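Local coordinates for protein tannase (Fusobacterium nucleatum subsp. nucleatum ATCC 25586, PDB 6YQ4) that hydrolyses gallotannins, giving its bacterium protection against these plant toxins, and probably works as a serine hydrolase of the alpha/beta-hydrolase fold, at residues S172-A177 with K419-M424; K131-I136 with K415-M420; E220-G225 with V342-G347. All blocks are in the same frame, centred on the assembly; numbering follows the deposited sequence.

Contact 1 (S172-A177 with K419-M424)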
# COMPACT_ATOMS: atom_id res chain seq x y z
N SER A 172 -4.31 1.51 -2.41
CA SER A 172 -4.39 1.18 -3.83
C SER A 172 -4.84 -0.28 -4.03
O SER A 172 -5.79 -0.55 -4.78
CB SER A 172 -3.04 1.46 -4.48
OG SER A 172 -2.90 0.77 -5.67
N ALA A 173 -4.25 -1.21 -3.30
CA ALA A 173 -4.66 -2.62 -3.38
C ALA A 173 -6.11 -2.80 -2.93
O ALA A 173 -6.89 -3.52 -3.58
CB ALA A 173 -3.73 -3.49 -2.54
N LEU A 174 -6.47 -2.22 -1.77
CA LEU A 174 -7.87 -2.22 -1.32
C LEU A 174 -8.82 -1.69 -2.40
O LEU A 174 -9.93 -2.21 -2.56
CB LEU A 174 -8.02 -1.33 -0.08
CG LEU A 174 -8.44 -1.83 1.29
CD1 LEU A 174 -8.89 -0.63 2.12
CD2 LEU A 174 -9.52 -2.90 1.22
N LEU A 175 -8.44 -0.61 -3.09
CA LEU A 175 -9.30 -0.02 -4.12
C LEU A 175 -9.55 -1.01 -5.25
O LEU A 175 -10.65 -1.05 -5.82
CB LEU A 175 -8.63 1.24 -4.65
CG LEU A 175 -9.44 2.35 -5.33
CD1 LEU A 175 -10.43 3.01 -4.40
CD2 LEU A 175 -8.46 3.35 -5.90
N GLY A 176 -8.55 -1.82 -5.58
CA GLY A 176 -8.74 -2.86 -6.58
C GLY A 176 -9.53 -4.06 -6.07
O GLY A 176 -10.17 -4.76 -6.87
N ALA A 177 -9.52 -4.30 -4.76
CA ALA A 177 -10.11 -5.54 -4.26
C ALA A 177 -11.58 -5.41 -3.93
O ALA A 177 -12.30 -6.40 -4.04
CB ALA A 177 -9.38 -6.04 -3.02
N LYS A 419 -12.39 -5.42 8.78
CA LYS A 419 -12.64 -6.04 7.48
C LYS A 419 -12.45 -5.05 6.34
O LYS A 419 -11.73 -5.32 5.37
CB LYS A 419 -14.05 -6.62 7.43
CG LYS A 419 -14.32 -7.29 6.11
CD LYS A 419 -15.82 -7.55 5.85
CE LYS A 419 -16.05 -7.77 4.35
NZ LYS A 419 -17.39 -8.31 4.06
N MET A 420 -13.09 -3.88 6.45
CA MET A 420 -13.07 -2.90 5.37
C MET A 420 -11.68 -2.39 5.03
O MET A 420 -11.53 -1.74 3.98
CB MET A 420 -13.95 -1.71 5.71
CG MET A 420 -15.43 -1.94 5.42
SD MET A 420 -16.38 -0.45 5.80
CE MET A 420 -16.79 -0.82 7.48
N MET A 421 -10.68 -2.63 5.88
CA MET A 421 -9.32 -2.19 5.59
C MET A 421 -8.47 -3.29 4.99
O MET A 421 -7.31 -3.03 4.67
CB MET A 421 -8.61 -1.65 6.85
CG MET A 421 -9.26 -0.44 7.49
SD MET A 421 -9.44 0.91 6.32
CE MET A 421 -7.77 1.07 5.61
N ASN A 422 -9.01 -4.50 4.84
CA ASN A 422 -8.21 -5.66 4.46
C ASN A 422 -8.62 -6.25 3.11
O ASN A 422 -9.67 -6.90 3.02
CB ASN A 422 -8.28 -6.74 5.53
CG ASN A 422 -7.29 -7.86 5.27
OD1 ASN A 422 -6.54 -7.83 4.30
ND2 ASN A 422 -7.27 -8.86 6.15
N PRO A 423 -7.82 -6.07 2.06
CA PRO A 423 -8.19 -6.63 0.75
C PRO A 423 -8.44 -8.14 0.77
O PRO A 423 -9.19 -8.63 -0.09
CB PRO A 423 -6.98 -6.30 -0.14
CG PRO A 423 -6.25 -5.31 0.51
CD PRO A 423 -6.54 -5.36 2.00
N MET A 424 -7.86 -8.87 1.73
CA MET A 424 -8.04 -10.32 1.77
C MET A 424 -9.51 -10.74 1.80
O MET A 424 -9.89 -11.72 1.16
CB MET A 424 -7.31 -10.91 2.97
CG MET A 424 -5.81 -10.74 2.90
SD MET A 424 -5.08 -11.49 1.43
CE MET A 424 -5.32 -13.20 1.87

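Contact 2 (K131-I136 with K415-M420)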
# COMPACT_ATOMS: atom_id res chain seq x y z
N LYS A 131 -10.04 8.40 11.08
CA LYS A 131 -9.80 7.01 11.43
C LYS A 131 -10.47 6.11 10.41
O LYS A 131 -11.34 6.54 9.64
CB LYS A 131 -10.34 6.70 12.83
CG LYS A 131 -9.92 7.69 13.91
CD LYS A 131 -8.42 7.70 14.06
CE LYS A 131 -8.04 8.06 15.48
NZ LYS A 131 -6.60 7.86 15.72
N ALA A 132 -10.05 4.85 10.41
CA ALA A 132 -10.57 3.87 9.47
C ALA A 132 -12.10 3.87 9.49
O ALA A 132 -12.70 3.91 10.56
CB ALA A 132 -10.03 2.49 9.83
N PRO A 133 -12.76 3.80 8.33
CA PRO A 133 -12.27 3.61 6.96
C PRO A 133 -12.23 4.88 6.08
O PRO A 133 -12.41 4.77 4.88
CB PRO A 133 -13.28 2.61 6.41
CG PRO A 133 -14.60 3.07 7.08
CD PRO A 133 -14.22 3.63 8.42
N ALA A 134 -11.97 6.05 6.67
CA ALA A 134 -12.05 7.31 5.94
C ALA A 134 -11.19 7.32 4.67
O ALA A 134 -11.64 7.77 3.61
CB ALA A 134 -11.64 8.49 6.85
N ALA A 135 -9.93 6.89 4.76
CA ALA A 135 -9.04 7.08 3.61
C ALA A 135 -9.49 6.24 2.42
O ALA A 135 -9.39 6.69 1.27
CB ALA A 135 -7.59 6.77 3.96
N ILE A 136 -9.98 5.01 2.66
CA ILE A 136 -10.43 4.19 1.54
C ILE A 136 -11.73 4.77 1.00
O ILE A 136 -11.98 4.74 -0.21
CB ILE A 136 -10.53 2.69 1.92
CG1 ILE A 136 -10.93 1.87 0.69
CG2 ILE A 136 -11.52 2.40 3.05
CD1 ILE A 136 -9.93 2.01 -0.43
N LYS A 415 -15.30 -5.10 14.22
CA LYS A 415 -14.89 -6.18 13.31
C LYS A 415 -15.14 -5.79 11.85
O LYS A 415 -14.32 -6.11 10.98
CB LYS A 415 -15.63 -7.48 13.65
CG LYS A 415 -15.23 -8.14 14.99
CD LYS A 415 -15.55 -7.23 16.20
CE LYS A 415 -17.05 -7.11 16.39
NZ LYS A 415 -17.36 -5.80 16.96
N ASN A 416 -16.22 -5.05 11.59
CA ASN A 416 -16.57 -4.64 10.24
C ASN A 416 -15.63 -3.57 9.69
O ASN A 416 -15.49 -3.44 8.46
CB ASN A 416 -18.03 -4.15 10.24
CG ASN A 416 -18.49 -3.69 8.86
OD1 ASN A 416 -19.07 -2.61 8.72
ND2 ASN A 416 -18.24 -4.51 7.84
N ILE A 417 -14.95 -2.83 10.56
CA ILE A 417 -13.98 -1.85 10.12
C ILE A 417 -12.61 -2.48 9.92
O ILE A 417 -11.87 -2.11 9.00
CB ILE A 417 -13.94 -0.68 11.13
CG1 ILE A 417 -15.30 0.03 11.13
CG2 ILE A 417 -12.83 0.29 10.78
CD1 ILE A 417 -15.37 1.26 11.99
N ILE A 418 -12.24 -3.44 10.76
CA ILE A 418 -11.06 -4.24 10.45
C ILE A 418 -11.20 -4.88 9.08
O ILE A 418 -10.26 -4.87 8.26
CB ILE A 418 -10.81 -5.28 11.56
CG1 ILE A 418 -10.67 -4.58 12.91
CG2 ILE A 418 -9.59 -6.11 11.25
CD1 ILE A 418 -10.37 -5.51 14.07
N LYS A 419 -12.39 -5.42 8.78
CA LYS A 419 -12.64 -6.04 7.48
C LYS A 419 -12.45 -5.05 6.34
O LYS A 419 -11.73 -5.32 5.37
CB LYS A 419 -14.05 -6.62 7.43
CG LYS A 419 -14.32 -7.29 6.11
CD LYS A 419 -15.82 -7.55 5.85
CE LYS A 419 -16.05 -7.77 4.35
NZ LYS A 419 -17.39 -8.31 4.06
N MET A 420 -13.09 -3.88 6.45
CA MET A 420 -13.07 -2.90 5.37
C MET A 420 -11.68 -2.39 5.03
O MET A 420 -11.53 -1.74 3.98
CB MET A 420 -13.95 -1.71 5.71
CG MET A 420 -15.43 -1.94 5.42
SD MET A 420 -16.38 -0.45 5.80
CE MET A 420 -16.79 -0.82 7.48

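Contact 3 (E220-G225 with V342-G347)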
# COMPACT_ATOMS: atom_id res chain seq x y z
N GLU A 220 6.71 -12.31 13.11
CA GLU A 220 7.46 -13.14 14.04
C GLU A 220 7.79 -14.51 13.47
O GLU A 220 8.83 -15.08 13.79
CB GLU A 220 6.65 -13.26 15.34
CG GLU A 220 6.51 -11.91 16.05
CD GLU A 220 7.84 -11.17 16.11
OE1 GLU A 220 7.85 -9.94 15.87
OE2 GLU A 220 8.89 -11.80 16.39
N TRP A 221 6.91 -15.07 12.63
CA TRP A 221 7.29 -16.24 11.85
C TRP A 221 8.59 -15.98 11.08
O TRP A 221 9.55 -16.74 11.19
CB TRP A 221 6.15 -16.62 10.91
CG TRP A 221 6.54 -17.73 10.01
CD1 TRP A 221 6.69 -19.03 10.34
CD2 TRP A 221 6.85 -17.62 8.63
NE1 TRP A 221 7.09 -19.76 9.24
CE2 TRP A 221 7.20 -18.91 8.18
CE3 TRP A 221 6.91 -16.55 7.73
CZ2 TRP A 221 7.56 -19.16 6.86
CZ3 TRP A 221 7.27 -16.81 6.42
CH2 TRP A 221 7.59 -18.11 6.00
N MET A 222 8.64 -14.88 10.33
CA MET A 222 9.88 -14.52 9.64
C MET A 222 11.04 -14.23 10.61
O MET A 222 12.14 -14.76 10.45
CB MET A 222 9.62 -13.32 8.74
CG MET A 222 10.61 -13.22 7.60
SD MET A 222 9.89 -12.62 6.07
CE MET A 222 8.61 -13.82 5.89
N TYR A 223 10.82 -13.38 11.62
CA TYR A 223 11.95 -12.77 12.31
C TYR A 223 12.15 -13.25 13.75
O TYR A 223 12.92 -12.63 14.51
CB TYR A 223 11.81 -11.25 12.26
CG TYR A 223 12.00 -10.72 10.87
CD1 TYR A 223 10.93 -10.21 10.15
CD2 TYR A 223 13.24 -10.79 10.25
CE1 TYR A 223 11.09 -9.76 8.85
CE2 TYR A 223 13.40 -10.35 8.92
CZ TYR A 223 12.32 -9.84 8.24
OH TYR A 223 12.45 -9.39 6.95
N ASN A 224 11.50 -14.33 14.16
CA ASN A 224 11.79 -14.92 15.46
C ASN A 224 13.26 -15.31 15.56
O ASN A 224 13.84 -15.87 14.62
CB ASN A 224 10.91 -16.16 15.67
CG ASN A 224 11.05 -16.74 17.05
OD1 ASN A 224 11.55 -17.85 17.22
ND2 ASN A 224 10.59 -16.00 18.05
N GLY A 225 13.87 -14.98 16.69
CA GLY A 225 15.26 -15.27 16.93
C GLY A 225 16.20 -14.12 16.62
O GLY A 225 17.34 -14.14 17.09
N VAL A 342 18.17 -18.57 7.48
CA VAL A 342 19.45 -17.86 7.54
C VAL A 342 19.32 -16.48 6.92
O VAL A 342 19.86 -15.49 7.43
CB VAL A 342 20.55 -18.70 6.86
CG1 VAL A 342 21.89 -17.96 6.90
CG2 VAL A 342 20.65 -20.08 7.49
N TYR A 343 18.57 -16.38 5.81
CA TYR A 343 18.47 -15.12 5.08
C TYR A 343 17.85 -14.03 5.94
O TYR A 343 18.24 -12.86 5.86
CB TYR A 343 17.66 -15.31 3.79
CG TYR A 343 17.45 -14.03 3.01
CD1 TYR A 343 18.45 -13.52 2.18
CD2 TYR A 343 16.27 -13.30 3.12
CE1 TYR A 343 18.27 -12.34 1.47
CE2 TYR A 343 16.07 -12.10 2.43
CZ TYR A 343 17.08 -11.63 1.60
OH TYR A 343 16.89 -10.47 0.87
N THR A 344 16.86 -14.39 6.77
CA THR A 344 16.12 -13.40 7.54
C THR A 344 16.84 -12.98 8.82
O THR A 344 16.42 -11.99 9.44
CB THR A 344 14.73 -13.95 7.88
OG1 THR A 344 14.86 -15.29 8.37
CG2 THR A 344 13.87 -13.97 6.64
N HIS A 345 17.90 -13.70 9.22
CA HIS A 345 18.65 -13.38 10.42
C HIS A 345 19.89 -12.55 10.13
O HIS A 345 20.78 -12.45 10.98
CB HIS A 345 19.05 -14.67 11.13
CG HIS A 345 17.94 -15.26 11.94
ND1 HIS A 345 16.67 -15.45 11.44
CD2 HIS A 345 17.90 -15.67 13.23
CE1 HIS A 345 15.90 -15.97 12.37
NE2 HIS A 345 16.62 -16.12 13.47
N ILE A 346 19.99 -11.97 8.94
CA ILE A 346 21.25 -11.40 8.50
C ILE A 346 21.32 -9.95 8.97
O ILE A 346 22.23 -9.58 9.73
CB ILE A 346 21.43 -11.57 6.97
CG1 ILE A 346 21.97 -12.99 6.71
CG2 ILE A 346 22.36 -10.52 6.39
CD1 ILE A 346 22.39 -13.26 5.27
N GLY A 347 20.36 -9.12 8.59
CA GLY A 347 20.33 -7.79 9.17
C GLY A 347 19.85 -7.83 10.61
O GLY A 347 19.53 -8.87 11.18

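Contact 1 (S172-A177 with K419-M424)
In the alpha/beta-hydrolase core, Leu174, Ala173 and Ala177 of helix 167-177 receive the chain that leaves helix 415-420, with Pro423 and the branched end of Leu174 as the main pieces. The two methyls of Leu174 both abut the Met420 carbonyl oxygen: CD1 lies 3.4 Å and CD2 3.6 Å from Met420 O. That oxygen is a buried polar atom, satisfied by the hydroxyl of Tyr184. Leu174 CD2 also approaches Pro423 N, at 3.7 Å. Pro423 lies along the helix backbone, its CG coming within 3.8 Å of Leu174 N, while its CB meets the methyl of Ala177 at 3.8 Å. Met421 shows how a flexible chain can curl back: CG stands anti to the carbonyl carbon (chi1 -62°), and two further bends return CE to 4.0 Å from Leu174 CD1. Asn422 braces the turn through Pro423. Its OD1 accepts a 3.1 Å bond from Met424 N, closing an Asx turn in which the donor sits above the carbonyl plane, although the N-H points fairly straight at the oxygen (161°). Asn422 ND2 is held by Glu213 and Asn211, so both ends of the amide are tied down. What results is an Asx turn leading into a 3-10 segment, laid against the helix that follows the putative nucleophile elbow of an alpha/beta-hydrolase.

Contact 2 (K131-I136 with K415-M420)
Ile417 and Ala132 join two parts of the alpha/beta-hydrolase fold: the short helix 415-420 and the turn that leads into helix 134-148, one of the helices flanking the central sheet. Ile417 can be followed outward. Its CB is directed at the turn, and from there the chain divides. The short branch, CG2, is anti to the backbone N (CG1 takes chi1 -64°) and makes most of the contact: it sits 3.7 Å from the methyl of Ala132 and 3.6 Å from Ala132 O, with Pro133 CD a looser neighbour at 4.3 Å. The long branch runs on, extended, through CG1 to CD1, which still lies 4.0 Å from Ala132 O. Both methyls therefore address one oxygen, and Tyr187 of helix 185-191 packs against the same isoleucine.

The surface they meet is shaped by a cis peptide bond between Ala132 and Pro133, the latter occupying the N-cap position of helix 134-148. The turn is anchored from another direction by Lys131, whose amino group forms a salt bridge with Asp375, and by backbone hydrogen bonding between Ala132 and Leu368. One helical turn beyond Ile417, Met420 extends to chi2 and then bends at its thioether; its SD lies 4.1 Å from Pro133 CG, the two side chains meeting at a slant. Ile136 also faces segment 415-420 and brings its CG2 methyl to 4.2 Å from Met420 O.

Contact 3 (E220-G225 with V342-G347)
Thr344 and Met222 meet because of how each first torsion is set. In Thr344, chi1 of 47° places OG1 between the backbone N and the carbonyl carbon and leaves CG2 anti to that carbon; in Met222, chi1 of -156° swings CG away from the backbone N. The methyl and the methylene thus come to 3.5 Å, Thr344 CG2 against Met222 CG, with the side chains crossing at about a right angle. Thr344 OG1 hydrogen-bonds instead to the carbonyls of Asp341 and Leu340, which ties the side chain back to its own helix.

The same Met222 CG lies 3.7 Å above one face of the Tyr223 ring, offset toward the rim. In the ring plane, the edge of Tyr223 meets the Thr344 carbonyl, CE2 being 3.5 Å from Thr344 O. Backbone and side chain of Thr344 thereby engage two successive residues of the other segment.

Further toward solvent, His345 reaches the chain just after Tyr223. Its NE2 lies 3.0 Å from Asn224 O, near the imidazole plane, and 3.8 Å from Gly225 C, where the chain turns with a positive phi of 95°. The Asn224 side chain is engaged elsewhere, its ND2 bonded to Ser265 and Asn266.

The C-terminal parts of helices 212-223 and 340-344 meet here, both within the long excursion between strands 202-206 and 435-439, the place where alpha/beta-hydrolases commonly carry a cap or lid insertion.

In the fold
Contacts 1 and 2 form one continuous patch: they share Lys419 and Met420, their centres are about 10 Å apart, and they interlock where Leu174 CD1 meets Ile136 CG1 at 3.5 Å and Met421 CG meets Ala132 CB at 3.8 Å. Helix 415-420 and the chain after it are thus seated against the start of helix 134-148 with its preceding turn, and against helix 167-177. Contact 3 stands apart, its centre about 28 Å from that of contact 1 and about 31 Å from that of contact 2, yet along the chain it is nested inside the loops both close. All three lie away from the magnesium site. Tyr223 of contact 3 lies near, without touching, a probable Ser-His-Asp triad.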